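Local atomic coordinates of OmpT protein (Vibrio cholerae serotype O1, PDB entry 6EHD), a protein that probably acts as a general porin, a beta-barrel channel that lets ions and small solutes diffuse across the outer membrane. Residues F23-D28 and S313-G318; Y101-T106 and Y284-Y289; D229-S234 and Y253-A258; G292-Y297 and K307-D312. The protein carries 1 engineered substitution. All coordinates share one frame; numbering follows the deposited sequence.

Contact 1: residues F23-D28 and S313-G318; sequences FLEDKD and SANNFG
Glu25 turns its CG to the far side from its backbone N (chi1 -164°) and then bends at chi2 (69°), a path that lays the side chain alongside Asn315 and carries OE2 to the backbone of Asn315. There OE2 accepts the backbone N of Asn315 at 2.9 Å, from above the carboxylate plane, and Asn315 ND2 adds a weak bond to the same oxygen. Both side chains point the same way, their flat groups turned 74° against each other; Asn315 OD1 is taken by the hydroxyl of Tyr287. Asn316 answers from the other face of its strand. Its OD1 receives Glu25 N at 3.3 Å, with the donor well above the amide plane, and has Leu24 CD2 3.5 Å away, while ND2 binds the carbonyl of Gly288. Next to these bonds, at Phe23 and Phe317, the strands pair antiparallel: Phe23 N reaches Phe317 O at 2.7 Å and Phe317 N returns to Phe23 O at 2.9 Å. The pairing joins strand 9-24 near the N terminus to the C-terminal strand 314-324, the seam that closes a porin barrel. Phe23 and Phe317 share one face, with CD1 of Phe23 4.3 Å from CB of Phe317, and the Phe317 ring also meets Tyr287. Leu24 and Asn316 occupy the opposite face, where both touch Phe103. A type II turn runs from Leu24 to Lys27.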
# COMPACT_ATOMS: atom_id res chain seq x y z
N PHE A 23 -19.71 -0.48 6.64
CA PHE A 23 -20.55 -1.02 7.74
C PHE A 23 -19.67 -1.94 8.58
O PHE A 23 -19.42 -3.09 8.21
CB PHE A 23 -21.74 -1.80 7.21
CG PHE A 23 -22.62 -1.04 6.20
CD1 PHE A 23 -22.18 -0.85 4.88
CD2 PHE A 23 -23.90 -0.58 6.56
CE1 PHE A 23 -22.97 -0.16 3.93
CE2 PHE A 23 -24.69 0.13 5.65
CZ PHE A 23 -24.24 0.35 4.33
N LEU A 24 -19.11 -1.40 9.64
CA LEU A 24 -18.15 -2.14 10.48
C LEU A 24 -18.90 -2.76 11.71
O LEU A 24 -19.72 -2.09 12.29
CB LEU A 24 -17.01 -1.27 10.94
CG LEU A 24 -16.12 -0.58 9.88
CD1 LEU A 24 -14.99 0.19 10.57
CD2 LEU A 24 -15.62 -1.63 8.88
N GLU A 25 -18.65 -4.02 12.02
CA GLU A 25 -19.23 -4.68 13.26
C GLU A 25 -19.38 -3.71 14.43
O GLU A 25 -18.37 -3.10 14.86
CB GLU A 25 -18.35 -5.84 13.75
CG GLU A 25 -19.04 -6.79 14.74
CD GLU A 25 -20.16 -7.64 14.13
OE1 GLU A 25 -21.36 -7.28 14.18
OE2 GLU A 25 -19.88 -8.69 13.60
N ASP A 26 -20.63 -3.55 14.92
CA ASP A 26 -20.96 -2.75 16.13
C ASP A 26 -20.82 -1.24 15.92
O ASP A 26 -20.51 -0.52 16.88
CB ASP A 26 -20.12 -3.16 17.37
CG ASP A 26 -20.44 -4.53 17.88
OD1 ASP A 26 -21.54 -5.05 17.61
OD2 ASP A 26 -19.58 -5.10 18.58
N LYS A 27 -21.06 -0.77 14.69
CA LYS A 27 -20.97 0.68 14.41
C LYS A 27 -22.04 1.10 13.44
O LYS A 27 -22.55 0.27 12.69
CB LYS A 27 -19.57 1.04 13.90
CG LYS A 27 -18.54 1.17 15.01
CD LYS A 27 -17.13 0.94 14.52
CE LYS A 27 -16.21 0.56 15.68
NZ LYS A 27 -14.84 0.24 15.18
N ASP A 28 -22.40 2.38 13.46
CA ASP A 28 -23.34 2.93 12.49
C ASP A 28 -22.60 3.06 11.14
O ASP A 28 -21.40 3.29 11.14
CB ASP A 28 -23.79 4.35 12.89
CG ASP A 28 -24.38 4.40 14.32
OD1 ASP A 28 -25.15 3.47 14.68
OD2 ASP A 28 -24.03 5.34 15.06
N SER A 313 -14.40 -12.05 15.97
CA SER A 313 -15.40 -12.54 14.99
C SER A 313 -16.22 -11.41 14.36
O SER A 313 -17.45 -11.45 14.36
CB SER A 313 -16.36 -13.59 15.60
OG SER A 313 -15.69 -14.82 15.61
N ALA A 314 -15.53 -10.40 13.81
CA ALA A 314 -16.21 -9.18 13.27
C ALA A 314 -16.67 -9.38 11.79
O ALA A 314 -15.81 -9.80 10.94
CB ALA A 314 -15.29 -8.02 13.39
N ASN A 315 -17.94 -9.03 11.48
CA ASN A 315 -18.57 -9.08 10.13
C ASN A 315 -18.61 -7.64 9.62
O ASN A 315 -18.95 -6.69 10.40
CB ASN A 315 -19.94 -9.67 10.17
CG ASN A 315 -19.94 -11.10 10.58
OD1 ASN A 315 -19.38 -11.98 9.91
ND2 ASN A 315 -20.58 -11.38 11.74
N ASN A 316 -18.09 -7.44 8.41
CA ASN A 316 -17.90 -6.04 7.85
C ASN A 316 -18.33 -6.01 6.42
O ASN A 316 -18.17 -7.02 5.69
CB ASN A 316 -16.40 -5.60 7.95
CG ASN A 316 -15.82 -5.73 9.36
OD1 ASN A 316 -16.04 -4.87 10.21
ND2 ASN A 316 -15.09 -6.87 9.62
N PHE A 317 -18.90 -4.87 5.95
CA PHE A 317 -19.30 -4.73 4.56
C PHE A 317 -18.94 -3.32 4.05
O PHE A 317 -18.95 -2.33 4.80
CB PHE A 317 -20.83 -4.90 4.35
CG PHE A 317 -21.37 -6.15 4.92
CD1 PHE A 317 -21.64 -6.25 6.32
CD2 PHE A 317 -21.58 -7.23 4.10
CE1 PHE A 317 -22.10 -7.44 6.87
CE2 PHE A 317 -22.10 -8.42 4.65
CZ PHE A 317 -22.32 -8.51 6.02
N GLY A 318 -18.60 -3.26 2.77
CA GLY A 318 -18.36 -2.00 2.04
C GLY A 318 -18.95 -1.97 0.70
O GLY A 318 -19.02 -2.99 0.02

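Contact 2: residues Y101-T106 and Y284-Y289; sequences YFFGGT and YAEYGY
Glu286 holds the 101-106 loop by its backbone. The extended side chain reaches out from strand 284-289 to the loop, and OE1 accepts Tyr101 N at 2.8 Å through the lone pair on the side of the other oxygen. OE2 takes Phe103 N at 3.0 Å and, more weakly, Phe102 N. Aromatic contacts flank this grip. Tyr101 and Tyr284 form a face-to-face stack, centroids 4.0 Å apart and planes only 11° from parallel, with Tyr101 CD1 over the middle of the Tyr284 ring. Phe102 completes the cluster obliquely, its CE2 lying 3.8 Å from Tyr284 CD2. On the other flank the Phe103 ring settles where the strand carries no side chain, CD2 being 3.7 Å from Gly288 N. The tyrosine hydroxyls bond to residues beyond the two segments: Tyr101 to Glu274 and Arg282, Tyr284 to Glu20 and Arg322. A loop folded inward against the barrel wall in this way is consistent with the constriction loop of general porins. Glu286 OE1 also bonds the hydroxyl of Tyr248, so a buried carboxylate is met by three backbone N-H groups, one weakly, and one tyrosine hydroxyl, which would probably favour its ionised form and fix the course of the loop.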
# COMPACT_ATOMS: atom_id res chain seq x y z
N TYR A 101 -10.91 -4.21 -2.31
CA TYR A 101 -11.24 -2.77 -2.39
C TYR A 101 -11.35 -2.10 -0.99
O TYR A 101 -11.27 -0.90 -0.92
CB TYR A 101 -12.56 -2.57 -3.15
CG TYR A 101 -12.42 -2.51 -4.60
CD1 TYR A 101 -12.18 -1.30 -5.23
CD2 TYR A 101 -12.57 -3.65 -5.40
CE1 TYR A 101 -11.97 -1.28 -6.63
CE2 TYR A 101 -12.44 -3.60 -6.79
CZ TYR A 101 -12.16 -2.37 -7.41
OH TYR A 101 -11.98 -2.30 -8.80
N PHE A 102 -11.47 -2.86 0.12
CA PHE A 102 -11.69 -2.34 1.47
C PHE A 102 -10.91 -2.94 2.64
O PHE A 102 -10.32 -2.21 3.44
CB PHE A 102 -13.19 -2.39 1.90
CG PHE A 102 -14.11 -1.47 1.14
CD1 PHE A 102 -14.14 -0.15 1.43
CD2 PHE A 102 -14.95 -2.00 0.11
CE1 PHE A 102 -15.04 0.71 0.74
CE2 PHE A 102 -15.89 -1.14 -0.53
CZ PHE A 102 -15.90 0.19 -0.20
N PHE A 103 -10.86 -4.27 2.76
CA PHE A 103 -10.49 -4.91 4.05
C PHE A 103 -9.16 -5.68 4.10
O PHE A 103 -8.65 -5.95 5.16
CB PHE A 103 -11.62 -5.84 4.51
CG PHE A 103 -12.99 -5.13 4.68
CD1 PHE A 103 -13.07 -4.02 5.56
CD2 PHE A 103 -14.09 -5.51 3.93
CE1 PHE A 103 -14.31 -3.31 5.70
CE2 PHE A 103 -15.31 -4.80 4.06
CZ PHE A 103 -15.39 -3.73 4.97
N GLY A 104 -8.65 -6.10 2.93
CA GLY A 104 -7.34 -6.84 2.88
C GLY A 104 -6.12 -5.99 2.96
O GLY A 104 -6.21 -4.76 3.05
N GLY A 105 -4.96 -6.67 2.91
CA GLY A 105 -3.61 -6.11 3.12
C GLY A 105 -3.01 -6.43 4.48
O GLY A 105 -1.93 -5.91 4.81
N THR A 106 -3.70 -7.22 5.32
CA THR A 106 -3.20 -7.41 6.70
C THR A 106 -1.86 -8.17 6.72
O THR A 106 -1.10 -8.03 7.69
CB THR A 106 -4.12 -8.19 7.64
OG1 THR A 106 -4.37 -9.52 7.15
CG2 THR A 106 -5.52 -7.43 7.72
N TYR A 284 -18.44 -1.51 -6.76
CA TYR A 284 -17.99 -2.75 -6.09
C TYR A 284 -18.69 -2.94 -4.72
O TYR A 284 -19.10 -1.97 -4.06
CB TYR A 284 -16.43 -2.69 -5.88
CG TYR A 284 -15.85 -1.34 -5.55
CD1 TYR A 284 -15.52 -0.44 -6.56
CD2 TYR A 284 -15.72 -0.91 -4.27
CE1 TYR A 284 -15.06 0.84 -6.29
CE2 TYR A 284 -15.19 0.36 -3.98
CZ TYR A 284 -14.91 1.27 -5.01
OH TYR A 284 -14.39 2.54 -4.68
N ALA A 285 -18.75 -4.22 -4.28
CA ALA A 285 -19.30 -4.54 -2.99
C ALA A 285 -18.46 -5.70 -2.37
O ALA A 285 -18.11 -6.66 -3.12
CB ALA A 285 -20.75 -5.03 -3.17
N GLU A 286 -18.23 -5.60 -1.07
CA GLU A 286 -17.36 -6.54 -0.41
C GLU A 286 -17.81 -6.90 0.98
O GLU A 286 -18.26 -6.06 1.77
CB GLU A 286 -15.91 -5.84 -0.34
CG GLU A 286 -14.76 -6.73 0.12
CD GLU A 286 -13.40 -5.94 -0.03
OE1 GLU A 286 -13.16 -5.51 -1.22
OE2 GLU A 286 -12.69 -5.79 0.98
N TYR A 287 -17.56 -8.17 1.34
CA TYR A 287 -17.69 -8.64 2.75
C TYR A 287 -16.30 -9.00 3.30
O TYR A 287 -15.50 -9.66 2.59
CB TYR A 287 -18.53 -9.91 2.70
CG TYR A 287 -18.53 -10.73 4.00
CD1 TYR A 287 -18.98 -10.17 5.20
CD2 TYR A 287 -17.96 -12.02 4.06
CE1 TYR A 287 -18.97 -10.93 6.42
CE2 TYR A 287 -17.90 -12.75 5.27
CZ TYR A 287 -18.43 -12.21 6.44
OH TYR A 287 -18.43 -12.98 7.63
N GLY A 288 -16.05 -8.57 4.52
CA GLY A 288 -14.84 -8.87 5.28
C GLY A 288 -15.12 -9.50 6.67
O GLY A 288 -15.88 -8.94 7.44
N TYR A 289 -14.47 -10.65 6.96
CA TYR A 289 -14.54 -11.33 8.29
C TYR A 289 -13.17 -11.25 8.95
O TYR A 289 -12.14 -11.68 8.31
CB TYR A 289 -14.95 -12.79 8.08
CG TYR A 289 -14.82 -13.55 9.41
CD1 TYR A 289 -15.84 -13.50 10.37
CD2 TYR A 289 -13.67 -14.24 9.71
CE1 TYR A 289 -15.71 -14.19 11.59
CE2 TYR A 289 -13.54 -14.96 10.94
CZ TYR A 289 -14.57 -14.93 11.85
OH TYR A 289 -14.45 -15.59 13.07

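Contact 3: residues D229-S234 and Y253-A258; sequences DEDAIS and YVMQEA. With C8E ((hydroxyethyloxy)tri(ethyloxy)octane), chain E.
Met255 and Asp231 sit opposite each other in a hydrogen-bonded antiparallel pair, and their side chains cross obliquely. Met255 CG lies between its backbone N and carbonyl carbon (chi1 58°), which brings it to 3.6 Å from Asp231 CB. Further along the same face, Ile233 and Tyr253 also cross at a slant, CG2 of Ile233 being 4.0 Å from CB of Tyr253. The Tyr253 ring is covered on one face by a detergent molecule, whose C13 comes within 3.8 Å of CE2, while CE of Met255 lies at the ring's edge; the Tyr253 hydroxyl binds Asp265. Ile233 CD1 touches the alkyl part of the same detergent at C7, 3.9 Å away. Towards the other end this face turns acidic, with Asp229 beside Glu257.

The opposite face has a different character. Ala232 CB meets Val254 CG2 at 3.9 Å, a small apolar patch, and beyond it Glu230 and Gln256 rise next to each other. They are joined through a water that donates to Glu230 OE2 (2.7 Å) and accepts from Gln256 NE2. The other Glu230 oxygen makes a salt bridge with Arg109, and Gln256 NE2 also binds Thr293 O, so this polar pair is tied to parts of the chain outside the hairpin.

Six backbone bonds run between the strands, two at each of the pairs Asp229-Glu257, Asp231-Met255 and Ile233-Tyr253. The strands' directions differ by 171°, and they are the two arms of the hairpin 227-242 and 245-258, the repeating up-and-down unit of a porin barrel, with detergent held on its outward face.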
# COMPACT_ATOMS: atom_id res chain seq x y z
N ASP A 229 8.44 -10.38 16.31
CA ASP A 229 8.54 -10.98 14.96
C ASP A 229 7.12 -11.20 14.43
O ASP A 229 6.23 -11.65 15.21
CB ASP A 229 9.28 -12.32 14.98
CG ASP A 229 10.83 -12.14 15.14
OD1 ASP A 229 11.38 -11.04 14.96
OD2 ASP A 229 11.49 -13.15 15.43
N GLU A 230 6.91 -10.91 13.14
CA GLU A 230 5.64 -11.26 12.47
C GLU A 230 5.92 -12.22 11.30
O GLU A 230 6.85 -11.96 10.51
CB GLU A 230 5.00 -9.96 11.90
CG GLU A 230 4.62 -8.91 12.90
CD GLU A 230 3.97 -7.67 12.23
OE1 GLU A 230 4.56 -7.10 11.31
OE2 GLU A 230 2.86 -7.28 12.62
N ASP A 231 5.11 -13.26 11.17
CA ASP A 231 5.18 -14.22 10.05
C ASP A 231 3.78 -14.16 9.37
O ASP A 231 2.70 -14.43 10.05
CB ASP A 231 5.35 -15.66 10.61
CG ASP A 231 6.64 -15.87 11.47
OD1 ASP A 231 7.65 -15.11 11.40
OD2 ASP A 231 6.65 -16.97 12.09
N ALA A 232 3.73 -13.94 8.02
CA ALA A 232 2.43 -13.66 7.37
C ALA A 232 2.30 -14.38 6.03
O ALA A 232 3.33 -14.50 5.29
CB ALA A 232 2.29 -12.13 7.15
N ILE A 233 1.10 -14.90 5.77
CA ILE A 233 0.78 -15.50 4.49
C ILE A 233 -0.54 -14.86 3.97
O ILE A 233 -1.51 -14.71 4.72
CB ILE A 233 0.68 -17.03 4.53
CG1 ILE A 233 0.44 -17.60 3.13
CG2 ILE A 233 -0.40 -17.50 5.51
CD1 ILE A 233 0.40 -19.13 2.99
N SER A 234 -0.57 -14.56 2.66
CA SER A 234 -1.74 -14.06 1.94
C SER A 234 -1.94 -14.94 0.69
O SER A 234 -0.99 -15.19 -0.10
CB SER A 234 -1.51 -12.58 1.51
OG SER A 234 -1.20 -11.75 2.63
N TYR A 253 -3.37 -14.70 6.99
CA TYR A 253 -3.06 -15.14 8.39
C TYR A 253 -1.71 -14.57 8.84
O TYR A 253 -0.71 -14.68 8.09
CB TYR A 253 -3.02 -16.66 8.40
CG TYR A 253 -2.67 -17.25 9.78
CD1 TYR A 253 -3.61 -17.24 10.83
CD2 TYR A 253 -1.34 -17.64 10.08
CE1 TYR A 253 -3.29 -17.74 12.12
CE2 TYR A 253 -1.02 -18.16 11.38
CZ TYR A 253 -1.99 -18.19 12.36
OH TYR A 253 -1.61 -18.64 13.64
N VAL A 254 -1.67 -13.97 10.05
CA VAL A 254 -0.49 -13.34 10.57
C VAL A 254 -0.27 -13.85 12.05
O VAL A 254 -1.26 -13.92 12.82
CB VAL A 254 -0.55 -11.83 10.60
CG1 VAL A 254 0.77 -11.24 11.14
CG2 VAL A 254 -0.89 -11.29 9.18
N MET A 255 0.93 -14.33 12.33
CA MET A 255 1.36 -14.65 13.79
C MET A 255 2.38 -13.65 14.29
O MET A 255 3.29 -13.26 13.57
CB MET A 255 1.82 -16.10 13.93
CG MET A 255 2.95 -16.70 13.12
SD MET A 255 2.90 -18.58 12.90
CE MET A 255 1.66 -19.20 14.01
N GLN A 256 2.13 -13.13 15.48
CA GLN A 256 2.97 -12.17 16.11
C GLN A 256 3.54 -12.86 17.41
O GLN A 256 2.78 -13.39 18.24
CB GLN A 256 2.22 -10.91 16.50
CG GLN A 256 1.41 -10.23 15.36
CD GLN A 256 -0.02 -10.71 15.23
OE1 GLN A 256 -0.54 -11.47 16.06
NE2 GLN A 256 -0.72 -10.23 14.14
N GLU A 257 4.85 -12.78 17.55
CA GLU A 257 5.56 -13.39 18.74
C GLU A 257 6.56 -12.40 19.32
O GLU A 257 7.44 -11.88 18.59
CB GLU A 257 6.24 -14.68 18.33
CG GLU A 257 7.14 -15.24 19.42
CD GLU A 257 7.69 -16.61 19.10
OE1 GLU A 257 8.92 -16.79 19.27
OE2 GLU A 257 6.91 -17.49 18.69
N ALA A 258 6.42 -12.11 20.64
CA ALA A 258 7.33 -11.23 21.37
C ALA A 258 8.38 -12.08 22.12
O ALA A 258 8.14 -13.24 22.48
CB ALA A 258 6.59 -10.33 22.34
C1 C8E E . 0.32 -21.87 -0.62
C2 C8E E . -1.19 -22.01 -0.50
C3 C8E E . -1.57 -22.17 0.95
C4 C8E E . -2.98 -22.72 1.18
C5 C8E E . -3.66 -21.95 2.32
C6 C8E E . -3.34 -22.29 3.75
C7 C8E E . -2.51 -21.23 4.51
C8 C8E E . -2.59 -21.48 6.04
O9 C8E E . -1.51 -21.12 6.93
C10 C8E E . -0.83 -22.07 7.74
C11 C8E E . -0.61 -21.50 9.10
O12 C8E E . -1.84 -21.86 9.72
C13 C8E E . -2.04 -21.83 11.15
C14 C8E E . -3.52 -21.61 11.51
O15 C8E E . -4.43 -22.31 10.62
C16 C8E E . -5.82 -22.31 11.05
C17 C8E E . -6.81 -23.12 10.19
O18 C8E E . -6.58 -22.80 8.81
C19 C8E E . -7.54 -22.97 7.73
C20 C8E E . -6.77 -23.27 6.43
O21 C8E E . -6.91 -22.27 5.43
O HOH W 1 0.18 -7.73 12.62

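Contact 4: residues G292-Y297 and K307-D312; sequences GTTLGY and KATKVD. With C8E ((hydroxyethyloxy)tri(ethyloxy)octane), chain F.
Thr294 and Thr309 face each other in the close-packed part of the contact, their CG2 methyls 3.9 Å apart. Their backbones exchange two nearly straight hydrogen bonds, and a second such pair links Gly292 and Val311. Thr294 also shapes its own strand: with OG1 turned away from its backbone N (chi1 179°), it accepts Gly296 N at 3.0 Å, an ST turn at the corner of the chain. Val311 O has two donors on opposite faces of its plane, Gly292 N at 2.9 Å and Lys310 NZ at 2.7 Å; the lysine chain bends back to reach it.

The looser part lies at Thr293 and Lys310, whose side chains cross at about a right angle and touch, OG1 of Thr293 3.7 Å from CG of Lys310, without a bond between them. Ala308 is exposed, and its CB meets just the backbone of Leu295 across the contact, 3.5 Å from Leu295 O.

A detergent molecule lies against the first segment, its C20 3.5 Å from Gly292 O and its C16 3.6 Å from Tyr297 OH. The two segments belong to a small three-stranded antiparallel sheet in which strand 293-299 runs between 304-307 and 309-311. This sheet fills the connection from barrel strand 281-291 to strand 314-324, and Arg109 binds the carbonyl of Gly296 beside it.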
# COMPACT_ATOMS: atom_id res chain seq x y z
N GLY A 292 -9.02 -11.68 15.68
CA GLY A 292 -7.70 -11.63 16.26
C GLY A 292 -7.03 -10.32 16.16
O GLY A 292 -7.71 -9.26 16.09
N THR A 293 -5.70 -10.36 16.12
CA THR A 293 -4.84 -9.19 16.21
C THR A 293 -4.19 -8.71 14.89
O THR A 293 -3.79 -9.58 14.11
CB THR A 293 -3.70 -9.57 17.19
OG1 THR A 293 -4.29 -9.79 18.50
CG2 THR A 293 -2.65 -8.49 17.28
N THR A 294 -4.11 -7.39 14.68
CA THR A 294 -3.13 -6.73 13.77
C THR A 294 -2.34 -5.70 14.51
O THR A 294 -2.97 -4.99 15.34
CB THR A 294 -3.80 -6.14 12.49
OG1 THR A 294 -2.83 -5.50 11.65
CG2 THR A 294 -4.86 -5.07 12.80
N LEU A 295 -1.02 -5.58 14.24
CA LEU A 295 -0.20 -4.44 14.69
C LEU A 295 -0.36 -3.16 13.85
O LEU A 295 0.28 -2.17 14.13
CB LEU A 295 1.27 -4.80 14.90
CG LEU A 295 1.43 -6.04 15.80
CD1 LEU A 295 2.90 -6.37 15.93
CD2 LEU A 295 0.76 -5.82 17.15
N GLY A 296 -1.20 -3.21 12.79
CA GLY A 296 -1.46 -2.03 11.92
C GLY A 296 -1.29 -2.47 10.45
O GLY A 296 -0.39 -3.25 10.17
N TYR A 297 -2.13 -1.98 9.53
CA TYR A 297 -1.93 -2.25 8.06
C TYR A 297 -2.58 -1.15 7.24
O TYR A 297 -3.39 -0.38 7.77
CB TYR A 297 -2.47 -3.65 7.73
CG TYR A 297 -4.02 -3.83 7.60
CD1 TYR A 297 -4.84 -3.96 8.74
CD2 TYR A 297 -4.66 -3.79 6.34
CE1 TYR A 297 -6.22 -4.08 8.68
CE2 TYR A 297 -6.01 -3.98 6.26
CZ TYR A 297 -6.82 -4.08 7.41
OH TYR A 297 -8.17 -4.28 7.30
N LYS A 307 -5.05 1.20 12.50
CA LYS A 307 -4.02 1.14 13.58
C LYS A 307 -4.15 -0.18 14.32
O LYS A 307 -5.18 -0.88 14.24
CB LYS A 307 -4.10 2.33 14.58
CG LYS A 307 -3.77 3.72 14.00
CD LYS A 307 -2.37 3.75 13.39
CE LYS A 307 -1.60 5.07 13.61
NZ LYS A 307 -0.10 4.85 13.47
N ALA A 308 -3.11 -0.48 15.09
CA ALA A 308 -3.10 -1.70 15.89
C ALA A 308 -4.40 -1.95 16.64
O ALA A 308 -4.97 -1.03 17.24
CB ALA A 308 -1.91 -1.65 16.84
N THR A 309 -4.92 -3.16 16.55
CA THR A 309 -6.25 -3.50 17.10
C THR A 309 -6.48 -5.03 17.28
O THR A 309 -5.75 -5.86 16.74
CB THR A 309 -7.43 -2.87 16.29
OG1 THR A 309 -8.62 -2.93 17.07
CG2 THR A 309 -7.74 -3.58 15.00
N LYS A 310 -7.49 -5.38 18.06
CA LYS A 310 -7.91 -6.71 18.23
C LYS A 310 -9.41 -6.74 18.02
O LYS A 310 -10.13 -5.91 18.57
CB LYS A 310 -7.55 -7.24 19.62
CG LYS A 310 -7.63 -8.75 19.72
CD LYS A 310 -9.01 -9.36 19.95
CE LYS A 310 -8.92 -10.89 19.99
NZ LYS A 310 -10.09 -11.64 19.40
N VAL A 311 -9.89 -7.70 17.23
CA VAL A 311 -11.34 -7.85 16.98
C VAL A 311 -11.75 -9.27 17.26
O VAL A 311 -10.93 -10.20 17.22
CB VAL A 311 -11.77 -7.40 15.54
CG1 VAL A 311 -11.26 -6.00 15.24
CG2 VAL A 311 -11.28 -8.39 14.50
N ASP A 312 -13.03 -9.45 17.56
CA ASP A 312 -13.62 -10.75 17.85
C ASP A 312 -14.69 -11.14 16.90
O ASP A 312 -15.83 -10.59 16.98
CB ASP A 312 -14.19 -10.60 19.34
CG ASP A 312 -14.92 -11.79 19.81
OD1 ASP A 312 -14.83 -12.86 19.23
OD2 ASP A 312 -15.69 -11.65 20.79
O9 C8E F . -11.16 -0.79 13.25
C10 C8E F . -11.89 -1.89 12.75
C11 C8E F . -11.68 -2.00 11.26
O12 C8E F . -12.09 -3.32 10.88
C13 C8E F . -11.60 -3.73 9.61
C14 C8E F . -11.68 -5.23 9.34
O15 C8E F . -10.95 -6.07 10.29
C16 C8E F . -9.55 -5.83 10.21
C17 C8E F . -8.98 -6.26 11.52
O18 C8E F . -8.53 -7.58 11.31
C19 C8E F . -7.13 -7.72 11.48
C20 C8E F . -7.03 -8.54 12.72
O21 C8E F . -7.40 -9.87 12.39

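Contact 1 brackets the rest along the chain: contacts 2, 3 and 4 all fall between its segments, and contact 3 is also nested within contact 2, whereas contact 4 follows both. Contacts 1 and 2, with centres 11 Å apart, meet on the neighbouring barrel strands 281-291 and 314-324. Contact 3 lies further round the wall, its centre 24 Å from that of contact 1. Contact 4, its centre 12 Å from that of contact 3 and 15 Å from that of contact 2, bridges the interval: Tyr297 packs on the 103-106 part of the inner loop and Leu295 CD1 approaches Glu230. Touching residues thus link contacts 1, 2, 4 and 3 in turn, while contacts 1 and 3 do not meet directly.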